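Local coordinates for glutamine aminotransferase class-II domain protein (Ruegeria pomeroyi, PDB 3MDN) that probably acts as a class-II glutamine amidotransferase, releasing ammonia from glutamine in an Ntn-hydrolase fold, though what accepts the ammonia is not established, at residues D133-Y138 against A152-L157; R171-S176 against P183-S188. One frame throughout, in Å; residues are numbered along the deposited sequence.

Interaction 1. Residues D133-Y138 against A152-L157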
loop_
_atom_site.group_PDB
_atom_site.type_symbol
_atom_site.label_atom_id
_atom_site.label_comp_id
_atom_site.label_asym_id
_atom_site.label_seq_id
_atom_site.Cartn_x
_atom_site.Cartn_y
_atom_site.Cartn_z
ATOM N N ASP D 133 10.215 -24.158 -19.562
ATOM C CA ASP D 133 10.927 -24.163 -18.292
ATOM C C ASP D 133 11.809 -22.922 -18.137
ATOM O O ASP D 133 11.900 -22.350 -17.059
ATOM C CB ASP D 133 11.830 -25.413 -18.173
ATOM C CG ASP D 133 11.061 -26.737 -18.252
ATOM O OD1 ASP D 133 11.729 -27.779 -18.417
ATOM O OD2 ASP D 133 9.812 -26.756 -18.149
ATOM N N GLU D 134 12.489 -22.539 -19.210
ATOM C CA GLU D 134 13.425 -21.411 -19.184
ATOM C C GLU D 134 12.760 -20.113 -18.677
ATOM O O GLU D 134 13.393 -19.278 -18.037
ATOM C CB GLU D 134 13.940 -21.164 -20.615
ATOM C CG GLU D 134 15.194 -20.288 -20.724
ATOM C CD GLU D 134 15.555 -19.957 -22.177
ATOM O OE1 GLU D 134 15.169 -20.710 -23.108
ATOM O OE2 GLU D 134 16.242 -18.933 -22.381
ATOM N N PHE D 135 11.493 -19.922 -19.012
ATOM C CA PHE D 135 10.839 -18.669 -18.676
ATOM C C PHE D 135 9.846 -18.825 -17.536
ATOM O O PHE D 135 9.266 -17.830 -17.085
ATOM C CB PHE D 135 10.194 -18.002 -19.923
ATOM C CG PHE D 135 11.194 -17.654 -20.998
ATOM C CD1 PHE D 135 11.974 -16.525 -20.889
ATOM C CD2 PHE D 135 11.389 -18.503 -22.088
ATOM C CE1 PHE D 135 12.912 -16.214 -21.888
ATOM C CE2 PHE D 135 12.318 -18.225 -23.067
ATOM C CZ PHE D 135 13.080 -17.071 -22.966
ATOM N N TYR D 136 9.681 -20.058 -17.054
ATOM C CA TYR D 136 8.661 -20.325 -16.045
ATOM C C TYR D 136 8.922 -19.558 -14.738
ATOM O O TYR D 136 7.987 -19.093 -14.073
ATOM C CB TYR D 136 8.453 -21.822 -15.801
ATOM C CG TYR D 136 7.127 -22.086 -15.135
ATOM C CD1 TYR D 136 7.020 -22.129 -13.741
ATOM C CD2 TYR D 136 5.978 -22.251 -15.893
ATOM C CE1 TYR D 136 5.790 -22.344 -13.134
ATOM C CE2 TYR D 136 4.744 -22.466 -15.300
ATOM C CZ TYR D 136 4.651 -22.515 -13.922
ATOM O OH TYR D 136 3.413 -22.727 -13.331
ATOM N N THR D 137 10.192 -19.407 -14.394
ATOM C CA THR D 137 10.574 -18.621 -13.249
ATOM C C THR D 137 9.991 -17.175 -13.253
ATOM O O THR D 137 9.806 -16.581 -12.204
ATOM C CB THR D 137 12.108 -18.575 -13.131
ATOM O OG1 THR D 137 12.465 -17.867 -11.953
ATOM C CG2 THR D 137 12.728 -17.868 -14.356
ATOM N N TYR D 138 9.728 -16.613 -14.427
ATOM C CA TYR D 138 9.109 -15.292 -14.530
ATOM C C TYR D 138 7.577 -15.300 -14.297
ATOM O O TYR D 138 6.948 -14.243 -14.313
ATOM C CB TYR D 138 9.418 -14.666 -15.901
ATOM C CG TYR D 138 10.905 -14.554 -16.162
ATOM C CD1 TYR D 138 11.538 -15.376 -17.081
ATOM C CD2 TYR D 138 11.690 -13.640 -15.453
ATOM C CE1 TYR D 138 12.923 -15.276 -17.302
ATOM C CE2 TYR D 138 13.065 -13.542 -15.666
ATOM C CZ TYR D 138 13.670 -14.351 -16.599
ATOM O OH TYR D 138 15.036 -14.272 -16.802
ATOM N N ALA D 152 5.174 -15.988 -25.513
ATOM C CA ALA D 152 5.860 -15.370 -26.646
ATOM C C ALA D 152 7.389 -15.472 -26.494
ATOM O O ALA D 152 8.091 -15.749 -27.477
ATOM C CB ALA D 152 5.405 -13.919 -26.845
ATOM N N LEU D 153 7.897 -15.242 -25.285
ATOM C CA LEU D 153 9.315 -15.551 -24.996
ATOM C C LEU D 153 9.637 -17.010 -25.321
ATOM O O LEU D 153 10.600 -17.282 -26.050
ATOM C CB LEU D 153 9.719 -15.181 -23.549
ATOM C CG LEU D 153 9.882 -13.657 -23.385
ATOM C CD1 LEU D 153 9.750 -13.166 -21.944
ATOM C CD2 LEU D 153 11.184 -13.139 -24.027
ATOM N N SER D 154 8.824 -17.944 -24.812
ATOM C CA SER D 154 9.019 -19.392 -25.080
ATOM C C SER D 154 9.061 -19.676 -26.590
ATOM O O SER D 154 9.773 -20.573 -27.027
ATOM C CB SER D 154 7.912 -20.234 -24.427
ATOM O OG SER D 154 7.800 -19.916 -23.044
ATOM N N GLU D 155 8.319 -18.884 -27.365
ATOM C CA GLU D 155 8.252 -19.034 -28.823
ATOM C C GLU D 155 9.313 -18.227 -29.615
ATOM O O GLU D 155 9.213 -18.125 -30.818
ATOM C CB GLU D 155 6.855 -18.654 -29.339
ATOM C CG GLU D 155 5.699 -19.606 -28.965
ATOM C CD GLU D 155 5.780 -20.964 -29.686
ATOM O OE1 GLU D 155 6.451 -21.071 -30.720
ATOM O OE2 GLU D 155 5.185 -21.941 -29.209
ATOM N N GLY D 156 10.310 -17.644 -28.951
ATOM C CA GLY D 156 11.380 -16.925 -29.660
ATOM C C GLY D 156 11.217 -15.414 -29.795
ATOM O O GLY D 156 11.798 -14.817 -30.706
ATOM N N LEU D 157 10.463 -14.784 -28.880
ATOM C CA LEU D 157 10.275 -13.319 -28.915
ATOM C C LEU D 157 11.599 -12.563 -29.062
ATOM O O LEU D 157 11.674 -11.563 -29.795
ATOM C CB LEU D 157 9.497 -12.805 -27.696
ATOM C CG LEU D 157 9.276 -11.285 -27.598
ATOM C CD1 LEU D 157 8.270 -10.835 -28.615
ATOM C CD2 LEU D 157 8.765 -10.877 -26.237
#
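Phe135 and Leu153 meet because each carries its CG anti to its own carbonyl carbon, with chi1 -61° in Phe135 and -75° in Leu153. These torsions bring the Phe135 ring over the last turn of helix 144-154. The ring makes a CH-pi contact at the C-terminal end of that helix, which closes in a Schellman motif inside the glutamine amidotransferase class-II region. Leu153 CB stands 3.6 Å from the centroid of the Phe135 ring, only 7° off the ring normal. The two side chains cross at about a right angle. The leucine branches lie toward the CD1 and CE1 atoms of the ring, with Leu153 CD2 4.1 Å from Phe135 CE1. The CD2 and CE2 atoms follow the helix backbone, where Phe135 CE2 lies 3.6 Å from Leu153 O. On the face opposite Leu153 CB, the CG of neighbouring Glu134 sits toward the rim. The Phe135 side chain also packs on Arg107 and Glu158. Gly156, with positive phi, is the C-prime residue of the Schellman motif; Gly156 N hydrogen-bonds to Leu153 O, and Leu157 N hydrogen-bonds to Ala152 O. Tyr136 OH is hydrogen-bonded to Asp128 of the second subunit. Ser154 OG is hydrogen-bonded to Leu150 O and Ala132 N, and it adds a looser touch on the ring, 4.0 Å from Phe135 CD2.

Interaction 2. Residues R171-S176 against P183-S188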
loop_
_atom_site.group_PDB
_atom_site.type_symbol
_atom_site.label_atom_id
_atom_site.label_comp_id
_atom_site.label_asym_id
_atom_site.label_seq_id
_atom_site.Cartn_x
_atom_site.Cartn_y
_atom_site.Cartn_z
ATOM N N ARG D 171 -1.655 -20.502 -29.990
ATOM C CA ARG D 171 -1.722 -21.489 -28.918
ATOM C C ARG D 171 -2.807 -21.157 -27.884
ATOM O O ARG D 171 -3.617 -22.016 -27.513
ATOM C CB ARG D 171 -0.363 -21.595 -28.249
ATOM C CG ARG D 171 0.474 -22.708 -28.804
ATOM C CD ARG D 171 0.220 -24.004 -27.959
ATOM N NE ARG D 171 1.347 -24.387 -27.107
ATOM C CZ ARG D 171 2.563 -23.854 -27.195
ATOM N NH1 ARG D 171 2.805 -22.909 -28.090
ATOM N NH2 ARG D 171 3.532 -24.271 -26.396
ATOM N N LEU D 172 -2.851 -19.903 -27.432
ATOM C CA LEU D 172 -3.853 -19.555 -26.414
ATOM C C LEU D 172 -5.269 -19.524 -26.979
ATOM O O LEU D 172 -6.233 -19.889 -26.295
ATOM C CB LEU D 172 -3.522 -18.223 -25.749
ATOM C CG LEU D 172 -2.470 -18.235 -24.643
ATOM C CD1 LEU D 172 -2.141 -16.817 -24.212
ATOM C CD2 LEU D 172 -2.940 -19.046 -23.464
ATOM N N GLU D 173 -5.387 -19.093 -28.232
ATOM C CA GLU D 173 -6.687 -19.087 -28.862
ATOM C C GLU D 173 -7.211 -20.502 -29.046
ATOM O O GLU D 173 -8.413 -20.755 -28.855
ATOM C CB GLU D 173 -6.659 -18.315 -30.203
ATOM C CG GLU D 173 -8.016 -18.167 -30.834
ATOM C CD GLU D 173 -8.006 -17.463 -32.187
ATOM O OE1 GLU D 173 -7.376 -16.394 -32.350
ATOM O OE2 GLU D 173 -8.689 -17.977 -33.101
ATOM N N GLY D 174 -6.320 -21.426 -29.409
ATOM C CA GLY D 174 -6.690 -22.847 -29.500
ATOM C C GLY D 174 -7.160 -23.427 -28.168
ATOM O O GLY D 174 -8.152 -24.176 -28.106
ATOM N N LEU D 175 -6.465 -23.082 -27.076
ATOM C CA LEU D 175 -6.896 -23.591 -25.780
ATOM C C LEU D 175 -8.257 -22.991 -25.421
ATOM O O LEU D 175 -9.097 -23.662 -24.811
ATOM C CB LEU D 175 -5.872 -23.268 -24.698
ATOM C CG LEU D 175 -4.612 -24.142 -24.686
ATOM C CD1 LEU D 175 -3.447 -23.419 -23.932
ATOM C CD2 LEU D 175 -4.933 -25.495 -24.089
ATOM N N SER D 176 -8.477 -21.729 -25.809
ATOM C CA SER D 176 -9.771 -21.102 -25.550
ATOM C C SER D 176 -10.874 -21.806 -26.349
ATOM O O SER D 176 -11.904 -22.169 -25.798
ATOM C CB SER D 176 -9.737 -19.596 -25.838
ATOM O OG SER D 176 -11.026 -19.052 -25.655
ATOM N N PRO D 183 -15.343 -14.205 -26.142
ATOM C CA PRO D 183 -14.451 -14.206 -27.310
ATOM C C PRO D 183 -13.142 -14.896 -27.004
ATOM O O PRO D 183 -12.579 -14.679 -25.952
ATOM C CB PRO D 183 -14.186 -12.710 -27.571
ATOM C CG PRO D 183 -14.582 -12.021 -26.333
ATOM C CD PRO D 183 -15.678 -12.835 -25.719
ATOM N N HIS D 184 -12.647 -15.681 -27.943
ATOM C CA HIS D 184 -11.501 -16.511 -27.690
ATOM C C HIS D 184 -10.223 -15.698 -27.526
ATOM O O HIS D 184 -9.409 -16.017 -26.679
ATOM C CB HIS D 184 -11.379 -17.622 -28.739
ATOM C CG HIS D 184 -12.572 -18.526 -28.767
ATOM N ND1 HIS D 184 -12.926 -19.320 -27.695
ATOM C CD2 HIS D 184 -13.507 -18.744 -29.723
ATOM C CE1 HIS D 184 -14.036 -19.979 -27.987
ATOM N NE2 HIS D 184 -14.401 -19.654 -29.214
HETATM N N MSE D 185 -10.062 -14.636 -28.304
HETATM C CA MSE D 185 -8.861 -13.835 -28.196
HETATM C C MSE D 185 -9.173 -12.398 -28.549
HETATM O O MSE D 185 -9.584 -12.122 -29.674
HETATM C CB MSE D 185 -7.764 -14.356 -29.130
HETATM C CG MSE D 185 -6.525 -13.421 -29.170
HETATM SE SE MSE D 185 -5.542 -13.436 -27.439
HETATM C CE MSE D 185 -5.143 -15.339 -27.371
ATOM N N ARG D 186 -9.031 -11.488 -27.588
ATOM C CA ARG D 186 -9.102 -10.051 -27.877
ATOM C C ARG D 186 -7.779 -9.455 -27.425
ATOM O O ARG D 186 -7.392 -9.628 -26.269
ATOM C CB ARG D 186 -10.238 -9.391 -27.108
ATOM C CG ARG D 186 -11.624 -9.918 -27.442
ATOM C CD ARG D 186 -12.405 -8.872 -28.185
ATOM N NE ARG D 186 -13.716 -9.312 -28.666
ATOM C CZ ARG D 186 -14.885 -8.990 -28.102
ATOM N NH1 ARG D 186 -14.912 -8.232 -27.002
ATOM N NH2 ARG D 186 -16.029 -9.422 -28.645
ATOM N N LEU D 187 -7.090 -8.750 -28.318
ATOM C CA LEU D 187 -5.722 -8.377 -28.019
ATOM C C LEU D 187 -5.285 -7.033 -28.610
ATOM O O LEU D 187 -5.325 -6.832 -29.805
ATOM C CB LEU D 187 -4.764 -9.456 -28.555
ATOM C CG LEU D 187 -3.285 -9.055 -28.364
ATOM C CD1 LEU D 187 -2.537 -10.150 -27.676
ATOM C CD2 LEU D 187 -2.607 -8.741 -29.691
ATOM N N SER D 188 -4.824 -6.136 -27.751
ATOM C CA SER D 188 -4.003 -5.046 -28.189
ATOM C C SER D 188 -2.859 -5.138 -27.208
ATOM O O SER D 188 -3.066 -5.367 -25.995
ATOM C CB SER D 188 -4.736 -3.707 -28.074
ATOM O OG SER D 188 -4.568 -3.245 -26.753
#
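His184, Met185 and Ser176 have the most surface buried here, and the first and last of them share a hydrogen bond. His184 ND1 donates to Ser176 OG at 2.8 Å. The hydroxyl lies at the edge of the imidazole, 2° out of its plane, so the bond lies in the ring plane, though it leans toward the CG side of ND1. Ser176 OG stands anti to its backbone N (chi1 176°), which carries it out from the helix to the histidine. The same oxygen is also hydrogen-bonded to Gly118 O, so two partners grip this buried hydroxyl. With only a methyl group left by an alanine here in place of His184, Ser176 OG would probably lose its ND1 donor and a gap would be likely to open where the imidazole lies beside Ser176. The contact joins helix 161-179 to strand 185-192 and the residues leading into it, an example of the helix-on-sheet packing that builds the layered Ntn-hydrolase fold. Met185 is a selenomethionine whose chain bends at chi2 and chi3. The bends turn its methyl end to the helix, where Met185 CE rests 3.7 Å from Leu172 CB. Glu173, extended beyond CG, crosses the histidine at about a right angle, and its CG packs 4.0 Å from His184 CB. Its carboxylate comes near the selenomethionine, with Glu173 OE1 3.8 Å from Met185 CB. That oxygen is also hydrogen-bonded to Tyr202 OH, while Glu173 OE2 forms a salt bridge with Arg177.

Both interactions are buried, but they join different elements. Interaction 1 sets the short, weakly bonded helix 133-136 against the end of helix 144-154, close to the second subunit. Interaction 2 sets helix 161-179 against strand 185-192, and no other chain of the assembly touches its segments. The chemistry follows: the first is aromatic and aliphatic packing between helices, while the second adds a histidine-to-serine hydrogen bond to apolar packing on the sheet. Their centres are about 18 Å apart. They are joined directly by a salt bridge, Glu155 OE2 to Arg171 NH1 at 2.8 Å, which ties the residue just past helix 144-154 to helix 161-179.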